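Local coordinates for protein aminopeptidase N (Francisella tularensis subsp. tularensis, PDB 5DLL) that removes N-terminal amino acids, preferably alanine, from peptides as a zinc-dependent M1-family aminopeptidase, probably in the turnover of intracellular peptides, at residues T335-Q340 with I399-H404; P496-L501 with L536-S541. One frame throughout, in Å; residues are numbered along the deposited sequence.

Contact 1. Residues T335-Q340 with I399-H404; sequences TVFRDQ and IIRMIH
The phenyl ring of Phe337 reaches across from helix 335-340 and overlaps three side chains of helix 399-404, spaced along its length. With its CG anti to the backbone N (chi1 169°), the ring is thrown out toward the other helix. Ile400 supplies the methyl over one face: its CG2 stands 4.0 Å from the centroid of the Phe337 ring, a CH-pi contact displaced toward the CG end of the ring. The far end of the ring meets the next turn, where CZ of Phe337 lies 4.0 Å from CD2 of His404. Those two rings meet obliquely, their planes 49° apart, and the imidazole NE2 is hydrogen-bonded to Glu409.

This is the packing of a large side chain from one helix against the next, inside the catalytic domain of an M1 peptidase. Helix 328-346 carries the zinc ligand Glu332 just before this segment, and Asp339, one turn past Thr335, hydrogen-bonds through OD1 to ND1 of the zinc ligand His309, a second-shell contact that would fix the rotation of that imidazole. The two segments approach to 9.7 Å between axes, at 66°.

Arg401 meets the ring obliquely. Its CB lies 3.6 Å from CE1 of Phe337, and the bend at chi3 folds the chain back until the same CE1 sits over the centre of one guanidinium face, 3.8 Å from CZ of Arg401. At the edge of the guanidinium, CG of Gln340 approaches in plane, 3.5 Å from NH2 of Arg401, while the charge is paired with Glu341 in a salt bridge.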
loop_
_atom_site.group_PDB
_atom_site.type_symbol
_atom_site.label_atom_id
_atom_site.label_comp_id
_atom_site.label_asym_id
_atom_site.label_seq_id
_atom_site.Cartn_x
_atom_site.Cartn_y
_atom_site.Cartn_z
ATOM N N THR A 335 3.279 7.955 7.504
ATOM C CA THR A 335 3.733 8.177 6.130
ATOM C C THR A 335 2.729 7.658 5.094
ATOM O O THR A 335 2.684 8.157 3.970
ATOM C CB THR A 335 5.099 7.496 5.878
ATOM O OG1 THR A 335 5.994 7.770 6.963
ATOM C CG2 THR A 335 5.718 7.992 4.582
ATOM N N VAL A 336 1.948 6.644 5.467
ATOM C CA VAL A 336 0.875 6.117 4.618
ATOM C C VAL A 336 -0.269 7.123 4.582
ATOM O O VAL A 336 -0.808 7.434 3.513
ATOM C CB VAL A 336 0.356 4.746 5.120
ATOM C CG1 VAL A 336 -0.967 4.377 4.461
ATOM C CG2 VAL A 336 1.382 3.646 4.855
ATOM N N PHE A 337 -0.643 7.627 5.754
ATOM C CA PHE A 337 -1.652 8.674 5.848
ATOM C C PHE A 337 -1.264 9.854 4.966
ATOM O O PHE A 337 -2.093 10.407 4.247
ATOM C CB PHE A 337 -1.820 9.131 7.299
ATOM C CG PHE A 337 -2.643 10.377 7.446
ATOM C CD1 PHE A 337 -4.024 10.314 7.406
ATOM C CD2 PHE A 337 -2.034 11.612 7.619
ATOM C CE1 PHE A 337 -4.785 11.460 7.534
ATOM C CE2 PHE A 337 -2.789 12.764 7.755
ATOM C CZ PHE A 337 -4.166 12.688 7.712
ATOM N N ARG A 338 0.008 10.224 5.010
ATOM C CA ARG A 338 0.501 11.323 4.200
ATOM C C ARG A 338 0.437 11.022 2.702
ATOM O O ARG A 338 -0.019 11.861 1.933
ATOM C CB ARG A 338 1.920 11.685 4.611
ATOM C CG ARG A 338 2.008 12.227 6.027
ATOM C CD ARG A 338 3.455 12.428 6.421
ATOM N NE ARG A 338 4.032 13.535 5.665
ATOM C CZ ARG A 338 5.331 13.784 5.552
ATOM N NH1 ARG A 338 6.227 13.002 6.132
ATOM N NH2 ARG A 338 5.734 14.821 4.845
ATOM N N ASP A 339 0.871 9.833 2.293
ATOM C CA ASP A 339 0.832 9.457 0.871
ATOM C C ASP A 339 -0.600 9.409 0.324
ATOM O O ASP A 339 -0.831 9.750 -0.835
ATOM C CB ASP A 339 1.594 8.135 0.592
ATOM C CG ASP A 339 0.678 6.898 0.492
ATOM O OD1 ASP A 339 0.889 5.942 1.268
ATOM O OD2 ASP A 339 -0.225 6.858 -0.377
ATOM N N GLN A 340 -1.558 8.986 1.145
ATOM C CA GLN A 340 -2.946 8.913 0.686
ATOM C C GLN A 340 -3.615 10.292 0.685
ATOM O O GLN A 340 -4.549 10.529 -0.079
ATOM C CB GLN A 340 -3.749 7.857 1.461
ATOM C CG GLN A 340 -3.900 8.074 2.954
ATOM C CD GLN A 340 -4.415 6.832 3.675
ATOM O OE1 GLN A 340 -4.194 5.702 3.228
ATOM N NE2 GLN A 340 -5.092 7.035 4.808
ATOM N N ILE A 399 -5.900 5.389 12.091
ATOM C CA ILE A 399 -5.799 5.919 13.453
ATOM C C ILE A 399 -5.232 7.340 13.442
ATOM O O ILE A 399 -5.682 8.202 14.204
ATOM C CB ILE A 399 -4.937 5.012 14.363
ATOM C CG1 ILE A 399 -5.577 3.625 14.512
ATOM C CG2 ILE A 399 -4.746 5.639 15.738
ATOM C CD1 ILE A 399 -6.949 3.607 15.152
ATOM N N ILE A 400 -4.253 7.578 12.574
ATOM C CA ILE A 400 -3.683 8.912 12.401
ATOM C C ILE A 400 -4.701 9.858 11.765
ATOM O O ILE A 400 -4.777 11.034 12.127
ATOM C CB ILE A 400 -2.379 8.833 11.586
ATOM C CG1 ILE A 400 -1.264 8.295 12.489
ATOM C CG2 ILE A 400 -1.984 10.193 11.025
ATOM C CD1 ILE A 400 -0.318 7.341 11.803
ATOM N N ARG A 401 -5.486 9.330 10.831
ATOM C CA ARG A 401 -6.577 10.072 10.209
ATOM C C ARG A 401 -7.674 10.442 11.211
ATOM O O ARG A 401 -8.274 11.509 11.111
ATOM C CB ARG A 401 -7.171 9.255 9.057
ATOM C CG ARG A 401 -8.325 9.929 8.338
ATOM C CD ARG A 401 -8.776 9.114 7.137
ATOM N NE ARG A 401 -7.754 9.075 6.095
ATOM C CZ ARG A 401 -7.479 10.074 5.261
ATOM N NH1 ARG A 401 -8.137 11.228 5.329
ATOM N NH2 ARG A 401 -6.529 9.927 4.352
ATOM N N MET A 402 -7.935 9.557 12.167
ATOM C CA MET A 402 -8.922 9.824 13.215
ATOM C C MET A 402 -8.534 10.995 14.115
ATOM O O MET A 402 -9.405 11.658 14.679
ATOM C CB MET A 402 -9.157 8.577 14.073
ATOM C CG MET A 402 -10.315 7.715 13.600
ATOM S SD MET A 402 -10.384 6.132 14.454
ATOM C CE MET A 402 -10.634 6.664 16.138
ATOM N N ILE A 403 -7.232 11.238 14.259
ATOM C CA ILE A 403 -6.739 12.387 15.018
ATOM C C ILE A 403 -6.880 13.657 14.178
ATOM O O ILE A 403 -7.179 14.728 14.708
ATOM C CB ILE A 403 -5.268 12.209 15.451
ATOM C CG1 ILE A 403 -5.097 10.937 16.293
ATOM C CG2 ILE A 403 -4.809 13.410 16.261
ATOM C CD1 ILE A 403 -3.656 10.514 16.495
ATOM N N HIS A 404 -6.657 13.533 12.872
ATOM C CA HIS A 404 -6.935 14.618 11.939
ATOM C C HIS A 404 -8.407 15.039 12.022
ATOM O O HIS A 404 -8.716 16.228 12.040
ATOM C CB HIS A 404 -6.591 14.197 10.506
ATOM C CG HIS A 404 -6.718 15.304 9.507
ATOM N ND1 HIS A 404 -7.931 15.700 8.985
ATOM C CD2 HIS A 404 -5.786 16.103 8.939
ATOM C CE1 HIS A 404 -7.741 16.695 8.139
ATOM N NE2 HIS A 404 -6.447 16.958 8.091
#

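Contact 2. Residues P496-L501 with L536-S541; sequences PVKMGL and LFRDFS
Leu536 opens the second segment by turning the end of its side chain back to strand 496-501, where its CD2 touches both CB of Met499 and CG1 of Val497, each at 3.8 Å. Next comes Phe537, whose ring turns one face to the same valine. CG1 of Val497 stands over the middle of that face of the Phe537 ring, 3.8 Å from the centroid and 9° off the normal, a CH-pi contact.

At Arg538 the backbone takes over: its N donates to O of Lys498 over 2.8 Å in a nearly straight bond (176°). The arginine chain then runs extended from CG to NE and lays one guanidinium face over the peptide joining Met499 and Gly500, with NH2 of Arg538 3.7 Å from CA of Gly500. Its charge is met by Glu511 and Asp562.

Asp539 receives the outstretched Lys498, whose NZ reaches OD2 nearly along the C-O axis at 3.0 Å, forming a salt bridge. Ser541 ends the walk. Its hydroxyl, placed between the backbone N and the carbonyl carbon (chi1 59°), donates to O of Pro496 at 2.9 Å and accepts a weak bond from N of Lys498, so one side chain serves two backbone groups of the strand.

Phe537 to Phe540 form a type II beta turn, in a loop that leaves strand 533-535, the edge partner of strand 495-502. Past the end of strand 533-535 a single backbone bond, from Arg538, and the side chains of Asp539 and Ser541 continue the contact at this edge of a three-stranded antiparallel sheet, in the Ig-like beta domain that follows the catalytic domain in this M1 peptidase.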
loop_
_atom_site.group_PDB
_atom_site.type_symbol
_atom_site.label_atom_id
_atom_site.label_comp_id
_atom_site.label_asym_id
_atom_site.label_seq_id
_atom_site.Cartn_x
_atom_site.Cartn_y
_atom_site.Cartn_z
ATOM N N PRO A 496 -14.580 8.998 16.779
ATOM C CA PRO A 496 -15.105 10.210 16.162
ATOM C C PRO A 496 -16.151 9.879 15.101
ATOM O O PRO A 496 -15.887 9.073 14.203
ATOM C CB PRO A 496 -13.869 10.840 15.519
ATOM C CG PRO A 496 -12.991 9.687 15.191
ATOM C CD PRO A 496 -13.304 8.587 16.172
ATOM N N VAL A 497 -17.326 10.496 15.220
ATOM C CA VAL A 497 -18.423 10.292 14.279
ATOM C C VAL A 497 -18.702 11.586 13.519
ATOM O O VAL A 497 -19.403 12.469 14.016
ATOM C CB VAL A 497 -19.710 9.847 15.000
ATOM C CG1 VAL A 497 -20.696 9.255 14.000
ATOM C CG2 VAL A 497 -19.389 8.844 16.098
ATOM N N LYS A 498 -18.138 11.691 12.318
ATOM C CA LYS A 498 -18.368 12.841 11.447
ATOM C C LYS A 498 -19.742 12.689 10.811
ATOM O O LYS A 498 -20.023 11.676 10.165
ATOM C CB LYS A 498 -17.284 12.936 10.372
ATOM C CG LYS A 498 -17.311 14.237 9.593
ATOM C CD LYS A 498 -16.237 14.276 8.521
ATOM C CE LYS A 498 -16.461 15.453 7.583
ATOM N NZ LYS A 498 -15.461 15.491 6.482
ATOM N N MET A 499 -20.595 13.691 10.994
ATOM C CA MET A 499 -22.015 13.526 10.703
ATOM C C MET A 499 -22.739 14.807 10.300
ATOM O O MET A 499 -22.188 15.908 10.357
ATOM C CB MET A 499 -22.712 12.884 11.913
ATOM C CG MET A 499 -22.493 13.600 13.243
ATOM S SD MET A 499 -23.664 14.929 13.584
ATOM C CE MET A 499 -25.162 14.000 13.895
ATOM N N GLY A 500 -23.983 14.623 9.867
ATOM C CA GLY A 500 -24.892 15.716 9.547
ATOM C C GLY A 500 -26.318 15.203 9.570
ATOM O O GLY A 500 -26.547 13.997 9.662
ATOM N N LEU A 501 -27.279 16.117 9.505
ATOM C CA LEU A 501 -28.688 15.749 9.402
ATOM C C LEU A 501 -29.247 16.297 8.101
ATOM O O LEU A 501 -28.867 17.383 7.664
ATOM C CB LEU A 501 -29.484 16.290 10.591
ATOM C CG LEU A 501 -29.111 15.733 11.969
ATOM C CD1 LEU A 501 -29.955 16.395 13.048
ATOM C CD2 LEU A 501 -29.265 14.219 12.017
ATOM N N LEU A 536 -24.082 9.556 8.654
ATOM C CA LEU A 536 -23.214 9.104 9.746
ATOM C C LEU A 536 -21.906 8.480 9.266
ATOM O O LEU A 536 -21.864 7.817 8.227
ATOM C CB LEU A 536 -23.968 8.103 10.622
ATOM C CG LEU A 536 -24.994 8.718 11.577
ATOM C CD1 LEU A 536 -25.915 7.647 12.142
ATOM C CD2 LEU A 536 -24.300 9.482 12.693
ATOM N N PHE A 537 -20.850 8.692 10.052
ATOM C CA PHE A 537 -19.501 8.221 9.728
ATOM C C PHE A 537 -19.077 8.662 8.325
ATOM O O PHE A 537 -18.739 7.845 7.462
ATOM C CB PHE A 537 -19.397 6.701 9.908
ATOM C CG PHE A 537 -19.670 6.244 11.314
ATOM C CD1 PHE A 537 -18.677 6.314 12.284
ATOM C CD2 PHE A 537 -20.923 5.765 11.675
ATOM C CE1 PHE A 537 -18.927 5.903 13.584
ATOM C CE2 PHE A 537 -21.180 5.352 12.973
ATOM C CZ PHE A 537 -20.180 5.422 13.929
ATOM N N ARG A 538 -19.112 9.975 8.122
ATOM C CA ARG A 538 -18.746 10.581 6.849
ATOM C C ARG A 538 -17.261 10.393 6.566
ATOM O O ARG A 538 -16.426 10.610 7.445
ATOM C CB ARG A 538 -19.076 12.066 6.868
ATOM C CG ARG A 538 -20.561 12.370 6.894
ATOM C CD ARG A 538 -20.787 13.871 6.905
ATOM N NE ARG A 538 -22.153 14.234 6.547
ATOM C CZ ARG A 538 -22.565 15.478 6.317
ATOM N NH1 ARG A 538 -21.717 16.501 6.404
ATOM N NH2 ARG A 538 -23.835 15.703 5.994
ATOM N N ASP A 539 -16.946 9.995 5.333
ATOM C CA ASP A 539 -15.575 9.650 4.923
ATOM C C ASP A 539 -14.981 8.495 5.740
ATOM O O ASP A 539 -13.757 8.409 5.903
ATOM C CB ASP A 539 -14.652 10.876 4.987
ATOM C CG ASP A 539 -15.130 12.009 4.110
ATOM O OD1 ASP A 539 -15.223 11.808 2.880
ATOM O OD2 ASP A 539 -15.409 13.101 4.647
ATOM N N PHE A 540 -15.850 7.608 6.239
ATOM C CA PHE A 540 -15.432 6.466 7.054
ATOM C C PHE A 540 -14.573 6.971 8.218
ATOM O O PHE A 540 -13.385 6.644 8.330
ATOM C CB PHE A 540 -14.682 5.461 6.171
ATOM C CG PHE A 540 -14.564 4.085 6.761
ATOM C CD1 PHE A 540 -15.694 3.309 6.982
ATOM C CD2 PHE A 540 -13.314 3.547 7.057
ATOM C CE1 PHE A 540 -15.584 2.031 7.508
ATOM C CE2 PHE A 540 -13.199 2.272 7.581
ATOM C CZ PHE A 540 -14.334 1.513 7.806
ATOM N N SER A 541 -15.191 7.786 9.072
ATOM C CA SER A 541 -14.462 8.528 10.104
ATOM C C SER A 541 -13.764 7.625 11.121
ATOM O O SER A 541 -12.737 8.011 11.680
ATOM C CB SER A 541 -15.387 9.526 10.814
ATOM O OG SER A 541 -16.492 8.883 11.419
#

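Contact 1 precedes contact 2 along the chain, the first closing before the second opens, and their centres lie about 17 Å apart. They belong to successive domains: 335-340 and 399-404 join two helices of the catalytic domain, whereas 496-501 and 536-541 join a strand and a loop of the Ig-like domain. Helix 390-423 lies at the boundary between them. Its Met402, on the side of the helix turned away from helix 328-346, packs on Pro496 and on the backbone of Ser541, and Leu406 also touches Pro496. One helix therefore faces the zinc-bearing part of the enzyme and also packs against the beta domain.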